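Long-range contacts in transcription elongation factor SPT6 (Candida glabrata, PDB 3PJP), which binds the phosphorylated C-terminal repeat domain of RNA polymerase II through its tandem SH2 domain and probably acts as a histone H3-H4 chaperone during transcription elongation: residues I61-K66 with K74-E79; Y135-N140 with F147-K152. One frame throughout, in Å; residues are numbered along the deposited sequence.

Contact 1 of 2, residues I61-K66 with K74-E79; sequences IQELEK and KVLVVE
Q62 and V77 clasp each other by two backbone hydrogen bonds, from V77 N to Q62 O at 2.7 Å and from Q62 N to V77 O at 2.9 Å. Two residues on, L64 N gives a bond to V75 O at 2.9 Å, whereas the return bond from V75 N to L64 O is weak. K74 N bonds to E65 O (3.1 Å), from well above the carbonyl plane. Here L64 is matched by two residues of 74-79, K74 and V75, a classic beta bulge that falls where the hairpin of strands 55-64 and 75-78 opens into its loop. This hairpin belongs to the central sheet of the N-terminal SH2 domain. A water bridges E65 OE1 and, weakly, K74 NZ. Within 61-66, K66 NZ forms a salt bridge with E63 OE1 from above the carboxylate plane (2.9 Å), while E63 OE2 bonds to G73 N and pairs with R6. E63 CG runs alongside L76 CD2, and on the same face L76 packs on helix 86-105. On the other face L64 CD1 lies 3.8 Å from V77 CG2, with V75 CG1 slightly farther off; because V77 CG1 is anti to the backbone N (chi1 -175°), CG2 is the branch left to meet the leucine. I61 reaches two residues of the facing strand, CG2 against L76 CB and CG1 against V78 CG2.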
loop_
_atom_site.group_PDB
_atom_site.type_symbol
_atom_site.label_atom_id
_atom_site.label_comp_id
_atom_site.label_asym_id
_atom_site.label_seq_id
_atom_site.Cartn_x
_atom_site.Cartn_y
_atom_site.Cartn_z
ATOM N N ILE A 61 9.046 -4.709 11.394
ATOM C CA ILE A 61 8.440 -5.335 12.563
ATOM C C ILE A 61 9.256 -4.982 13.808
ATOM O O ILE A 61 10.443 -5.309 13.903
ATOM C CB ILE A 61 8.370 -6.869 12.397
ATOM C CG1 ILE A 61 7.568 -7.239 11.150
ATOM C CG2 ILE A 61 7.702 -7.502 13.605
ATOM C CD1 ILE A 61 7.768 -8.683 10.721
ATOM N N GLN A 62 8.624 -4.306 14.759
ATOM C CA GLN A 62 9.280 -3.976 16.021
ATOM C C GLN A 62 8.955 -5.032 17.078
ATOM O O GLN A 62 7.787 -5.397 17.287
ATOM C CB GLN A 62 8.837 -2.596 16.511
ATOM C CG GLN A 62 9.242 -2.262 17.947
ATOM C CD GLN A 62 10.638 -1.681 18.062
ATOM O OE1 GLN A 62 10.920 -0.598 17.537
ATOM N NE2 GLN A 62 11.526 -2.397 18.752
ATOM N N GLU A 63 9.980 -5.533 17.759
ATOM C CA GLU A 63 9.737 -6.497 18.834
ATOM C C GLU A 63 9.603 -5.818 20.182
ATOM O O GLU A 63 10.293 -4.845 20.468
ATOM C CB GLU A 63 10.887 -7.486 18.930
ATOM C CG GLU A 63 11.107 -8.324 17.717
ATOM C CD GLU A 63 12.284 -9.246 17.926
ATOM O OE1 GLU A 63 13.422 -8.771 17.772
ATOM O OE2 GLU A 63 12.070 -10.424 18.277
ATOM N N LEU A 64 8.713 -6.352 21.011
ATOM C CA LEU A 64 8.640 -5.979 22.414
ATOM C C LEU A 64 8.665 -7.244 23.255
ATOM O O LEU A 64 8.376 -8.338 22.765
ATOM C CB LEU A 64 7.345 -5.229 22.716
ATOM C CG LEU A 64 6.908 -4.101 21.782
ATOM C CD1 LEU A 64 5.564 -3.582 22.239
ATOM C CD2 LEU A 64 7.946 -2.986 21.730
ATOM N N GLU A 65 8.981 -7.081 24.536
ATOM C CA GLU A 65 8.960 -8.191 25.482
ATOM C C GLU A 65 9.824 -9.371 25.030
ATOM O O GLU A 65 9.387 -10.524 25.034
ATOM C CB GLU A 65 7.519 -8.630 25.761
ATOM C CG GLU A 65 6.624 -7.457 26.175
ATOM C CD GLU A 65 5.234 -7.895 26.610
ATOM O OE1 GLU A 65 4.902 -9.084 26.474
ATOM O OE2 GLU A 65 4.469 -7.038 27.094
ATOM N N LYS A 66 11.046 -9.057 24.613
ATOM C CA LYS A 66 12.065 -10.069 24.378
ATOM C C LYS A 66 12.684 -10.449 25.722
ATOM O O LYS A 66 12.937 -9.581 26.554
ATOM C CB LYS A 66 13.143 -9.504 23.455
ATOM C CG LYS A 66 12.633 -9.015 22.102
ATOM C CD LYS A 66 13.599 -8.007 21.451
ATOM C CE LYS A 66 14.988 -8.588 21.200
ATOM N NZ LYS A 66 14.980 -9.579 20.096
ATOM N N LYS A 74 7.733 -11.421 22.549
ATOM C CA LYS A 74 6.400 -11.969 22.795
ATOM C C LYS A 74 5.304 -11.162 22.091
ATOM O O LYS A 74 4.183 -11.662 21.893
ATOM C CB LYS A 74 6.089 -12.001 24.298
ATOM C CG LYS A 74 6.763 -13.114 25.093
ATOM C CD LYS A 74 6.263 -13.089 26.532
ATOM C CE LYS A 74 7.222 -13.776 27.484
ATOM N NZ LYS A 74 7.169 -13.152 28.834
ATOM N N VAL A 75 5.627 -9.917 21.738
ATOM C CA VAL A 75 4.693 -9.010 21.071
ATOM C C VAL A 75 5.430 -8.408 19.887
ATOM O O VAL A 75 6.560 -7.961 20.040
ATOM C CB VAL A 75 4.225 -7.876 22.021
ATOM C CG1 VAL A 75 3.329 -6.864 21.298
ATOM C CG2 VAL A 75 3.460 -8.454 23.209
ATOM N N LEU A 76 4.799 -8.425 18.715
ATOM C CA LEU A 76 5.386 -7.855 17.508
ATOM C C LEU A 76 4.508 -6.743 16.983
ATOM O O LEU A 76 3.303 -6.915 16.862
ATOM C CB LEU A 76 5.515 -8.932 16.434
ATOM C CG LEU A 76 6.253 -10.221 16.815
ATOM C CD1 LEU A 76 6.166 -11.202 15.659
ATOM C CD2 LEU A 76 7.704 -9.966 17.218
ATOM N N VAL A 77 5.125 -5.619 16.646
ATOM C CA VAL A 77 4.363 -4.435 16.236
ATOM C C VAL A 77 4.601 -4.114 14.766
ATOM O O VAL A 77 5.747 -4.012 14.322
ATOM C CB VAL A 77 4.736 -3.215 17.083
ATOM C CG1 VAL A 77 3.832 -2.026 16.725
ATOM C CG2 VAL A 77 4.594 -3.542 18.556
ATOM N N VAL A 78 3.517 -3.995 14.003
ATOM C CA VAL A 78 3.610 -3.563 12.617
ATOM C C VAL A 78 2.666 -2.387 12.409
ATOM O O VAL A 78 1.471 -2.497 12.661
ATOM C CB VAL A 78 3.219 -4.662 11.623
ATOM C CG1 VAL A 78 3.507 -4.191 10.194
ATOM C CG2 VAL A 78 3.998 -5.931 11.907
ATOM N N GLU A 79 3.231 -1.274 11.953
ATOM C CA GLU A 79 2.464 -0.052 11.712
ATOM C C GLU A 79 1.462 0.248 12.816
ATOM O O GLU A 79 0.272 0.478 12.557
ATOM C CB GLU A 79 1.780 -0.127 10.347
ATOM C CG GLU A 79 2.768 -0.366 9.219
ATOM C CD GLU A 79 2.192 -0.072 7.854
ATOM O OE1 GLU A 79 1.146 0.608 7.777
ATOM O OE2 GLU A 79 2.795 -0.518 6.856
HETATM O O HOH W 1 5.051 -10.551 29.114
#

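Contact 2 of 2, residues Y135-N140 with F147-K152; sequences YYFSLN and FYLIFK
The amide of N140 lies stacked on the ring of Y148, the two planes only 22° apart, at the loop end of the antiparallel hairpin formed by strands 134-139 and 146-152 in the sheet of the C-terminal SH2 domain. N140 CB sits over one face of the ring, 4.2 Å from its centroid and displaced toward the rim, a CH-pi contact. With CG anti to the backbone N (chi1 -172°), the amide extends across the phenol end, ND2 coming 3.4 Å from Y148 CE1. N143 ND2 also bonds to OD1 of this amide. S138 OG approaches the same ring differently, at its edge and in its plane, 3.6 Å from Y148 CD2. On the backbone, S138 and Y148 exchange two hydrogen bonds, as do Y136 and I150, whose bonds are the straighter.

F137 and L149 run side by side on the opposite face of the sheet from S138 and Y148. L149 CD1 reaches F137 CE1 and, equally near, Y135 CD1 (3.9 Å each), bridging two aromatic side chains of the facing strand. L184 and F188 of helix 181-191 close over this group. Y135 and F151 come together through their beta carbons, CB to CB 3.5 Å, and both rings then lean away from each other to meet F188. F147 and L139 also lie alongside, L139 CD2 3.5 Å from F147 CE1. One water links the amide to the facing strand, accepting from N140 ND2 and donating to F147 O, each at 2.9 Å.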
loop_
_atom_site.group_PDB
_atom_site.type_symbol
_atom_site.label_atom_id
_atom_site.label_comp_id
_atom_site.label_asym_id
_atom_site.label_seq_id
_atom_site.Cartn_x
_atom_site.Cartn_y
_atom_site.Cartn_z
ATOM N N TYR A 135 -12.068 10.525 -12.856
ATOM C CA TYR A 135 -10.988 10.203 -11.933
ATOM C C TYR A 135 -10.514 8.766 -12.104
ATOM O O TYR A 135 -11.303 7.869 -12.412
ATOM C CB TYR A 135 -11.387 10.481 -10.475
ATOM C CG TYR A 135 -12.435 9.557 -9.876
ATOM C CD1 TYR A 135 -12.064 8.481 -9.081
ATOM C CD2 TYR A 135 -13.792 9.794 -10.063
ATOM C CE1 TYR A 135 -13.017 7.647 -8.510
ATOM C CE2 TYR A 135 -14.753 8.964 -9.495
ATOM C CZ TYR A 135 -14.354 7.896 -8.721
ATOM O OH TYR A 135 -15.294 7.069 -8.153
ATOM N N TYR A 136 -9.214 8.565 -11.910
ATOM C CA TYR A 136 -8.600 7.246 -11.987
ATOM C C TYR A 136 -7.612 7.046 -10.850
ATOM O O TYR A 136 -7.071 8.014 -10.321
ATOM C CB TYR A 136 -7.879 7.081 -13.321
ATOM C CG TYR A 136 -8.821 7.076 -14.495
ATOM C CD1 TYR A 136 -9.794 6.094 -14.618
ATOM C CD2 TYR A 136 -8.742 8.055 -15.478
ATOM C CE1 TYR A 136 -10.669 6.087 -15.695
ATOM C CE2 TYR A 136 -9.604 8.054 -16.556
ATOM C CZ TYR A 136 -10.568 7.069 -16.658
ATOM O OH TYR A 136 -11.431 7.067 -17.729
ATOM N N PHE A 137 -7.399 5.786 -10.472
ATOM C CA PHE A 137 -6.319 5.400 -9.573
ATOM C C PHE A 137 -5.236 4.750 -10.413
ATOM O O PHE A 137 -5.532 4.084 -11.410
ATOM C CB PHE A 137 -6.814 4.383 -8.531
ATOM C CG PHE A 137 -7.943 4.877 -7.682
ATOM C CD1 PHE A 137 -7.703 5.682 -6.581
ATOM C CD2 PHE A 137 -9.249 4.528 -7.979
ATOM C CE1 PHE A 137 -8.744 6.133 -5.793
ATOM C CE2 PHE A 137 -10.299 4.981 -7.192
ATOM C CZ PHE A 137 -10.047 5.776 -6.102
ATOM N N SER A 138 -3.983 4.952 -10.017
ATOM C CA SER A 138 -2.857 4.254 -10.630
ATOM C C SER A 138 -1.749 4.006 -9.603
ATOM O O SER A 138 -1.735 4.596 -8.526
ATOM C CB SER A 138 -2.330 5.046 -11.836
ATOM O OG SER A 138 -1.861 6.313 -11.428
ATOM N N LEU A 139 -0.825 3.101 -9.919
ATOM C CA LEU A 139 0.225 2.766 -8.979
ATOM C C LEU A 139 1.329 3.806 -8.935
ATOM O O LEU A 139 1.770 4.308 -9.966
ATOM C CB LEU A 139 0.816 1.399 -9.316
ATOM C CG LEU A 139 0.062 0.211 -8.720
ATOM C CD1 LEU A 139 0.513 -1.093 -9.381
ATOM C CD2 LEU A 139 0.285 0.156 -7.218
ATOM N N ASN A 140 1.761 4.138 -7.724
ATOM C CA ASN A 140 2.926 4.992 -7.529
ATOM C C ASN A 140 4.159 4.101 -7.535
ATOM O O ASN A 140 4.464 3.433 -6.551
ATOM C CB ASN A 140 2.813 5.753 -6.202
ATOM C CG ASN A 140 3.899 6.821 -6.031
ATOM O OD1 ASN A 140 5.039 6.659 -6.496
ATOM N ND2 ASN A 140 3.550 7.915 -5.363
ATOM N N PHE A 147 -0.739 4.905 -4.147
ATOM C CA PHE A 147 -1.474 5.035 -5.382
ATOM C C PHE A 147 -1.638 6.529 -5.657
ATOM O O PHE A 147 -1.689 7.353 -4.723
ATOM C CB PHE A 147 -2.865 4.420 -5.249
ATOM C CG PHE A 147 -2.855 2.928 -5.127
ATOM C CD1 PHE A 147 -3.048 2.132 -6.243
ATOM C CD2 PHE A 147 -2.658 2.327 -3.900
ATOM C CE1 PHE A 147 -3.040 0.750 -6.139
ATOM C CE2 PHE A 147 -2.650 0.943 -3.787
ATOM C CZ PHE A 147 -2.840 0.160 -4.913
ATOM N N TYR A 148 -1.730 6.879 -6.932
ATOM C CA TYR A 148 -2.205 8.210 -7.288
ATOM C C TYR A 148 -3.717 8.192 -7.446
ATOM O O TYR A 148 -4.297 7.188 -7.863
ATOM C CB TYR A 148 -1.588 8.700 -8.594
ATOM C CG TYR A 148 -0.093 8.742 -8.609
ATOM C CD1 TYR A 148 0.610 9.639 -7.816
ATOM C CD2 TYR A 148 0.622 7.887 -9.435
ATOM C CE1 TYR A 148 1.996 9.679 -7.848
ATOM C CE2 TYR A 148 1.999 7.913 -9.472
ATOM C CZ TYR A 148 2.685 8.808 -8.682
ATOM O OH TYR A 148 4.067 8.819 -8.744
ATOM N N LEU A 149 -4.348 9.304 -7.085
ATOM C CA LEU A 149 -5.744 9.561 -7.390
ATOM C C LEU A 149 -5.740 10.833 -8.224
ATOM O O LEU A 149 -5.494 11.915 -7.705
ATOM C CB LEU A 149 -6.536 9.765 -6.101
ATOM C CG LEU A 149 -7.955 10.347 -6.128
ATOM C CD1 LEU A 149 -8.819 9.781 -7.249
ATOM C CD2 LEU A 149 -8.615 10.097 -4.784
ATOM N N ILE A 150 -5.976 10.683 -9.522
ATOM C CA ILE A 150 -5.825 11.784 -10.476
ATOM C C ILE A 150 -7.211 12.099 -11.027
ATOM O O ILE A 150 -7.937 11.194 -11.450
ATOM C CB ILE A 150 -4.879 11.398 -11.617
ATOM C CG1 ILE A 150 -3.600 10.761 -11.050
ATOM C CG2 ILE A 150 -4.556 12.617 -12.497
ATOM C CD1 ILE A 150 -2.599 10.330 -12.095
ATOM N N PHE A 151 -7.584 13.375 -10.998
ATOM C CA PHE A 151 -8.963 13.776 -11.291
ATOM C C PHE A 151 -9.076 15.181 -11.876
ATOM O O PHE A 151 -8.190 16.016 -11.715
ATOM C CB PHE A 151 -9.857 13.650 -10.039
ATOM C CG PHE A 151 -9.441 14.531 -8.886
ATOM C CD1 PHE A 151 -10.069 15.740 -8.665
ATOM C CD2 PHE A 151 -8.441 14.140 -8.013
ATOM C CE1 PHE A 151 -9.703 16.553 -7.602
ATOM C CE2 PHE A 151 -8.074 14.952 -6.934
ATOM C CZ PHE A 151 -8.716 16.165 -6.736
ATOM N N LYS A 152 -10.194 15.420 -12.547
ATOM C CA LYS A 152 -10.479 16.711 -13.151
ATOM C C LYS A 152 -11.993 16.853 -13.204
ATOM O O LYS A 152 -12.691 15.970 -13.715
ATOM C CB LYS A 152 -9.870 16.755 -14.553
ATOM C CG LYS A 152 -9.892 18.102 -15.235
ATOM C CD LYS A 152 -9.208 17.999 -16.600
ATOM C CE LYS A 152 -9.238 19.322 -17.360
ATOM N NZ LYS A 152 -8.191 20.230 -16.847
HETATM O O HOH W 2 0.937 8.474 -4.220
#

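From the N terminus, strands 33-37, 44-52 and 55-64 are laid side by side, and strand 75-78 then turns back along 55-64 to extend the same sheet. Contact 1 closes this hairpin, with seven residues between its segments. Strand 81-83 and the long helix 86-105 follow, leading into the second sheet, where contact 2 closes another hairpin across six intervening residues. The two loops follow in series, neither nesting nor crossing. The centres of contacts 1 and 2 are about 34 Å apart, on opposite sides of the chain's centre, and the nearest atoms of contacts 1 and 2 are about 12 Å apart. Helix 86-105 touches both: L86, I89 and Y93 pack against contact 1, L101 and L104 against contact 2.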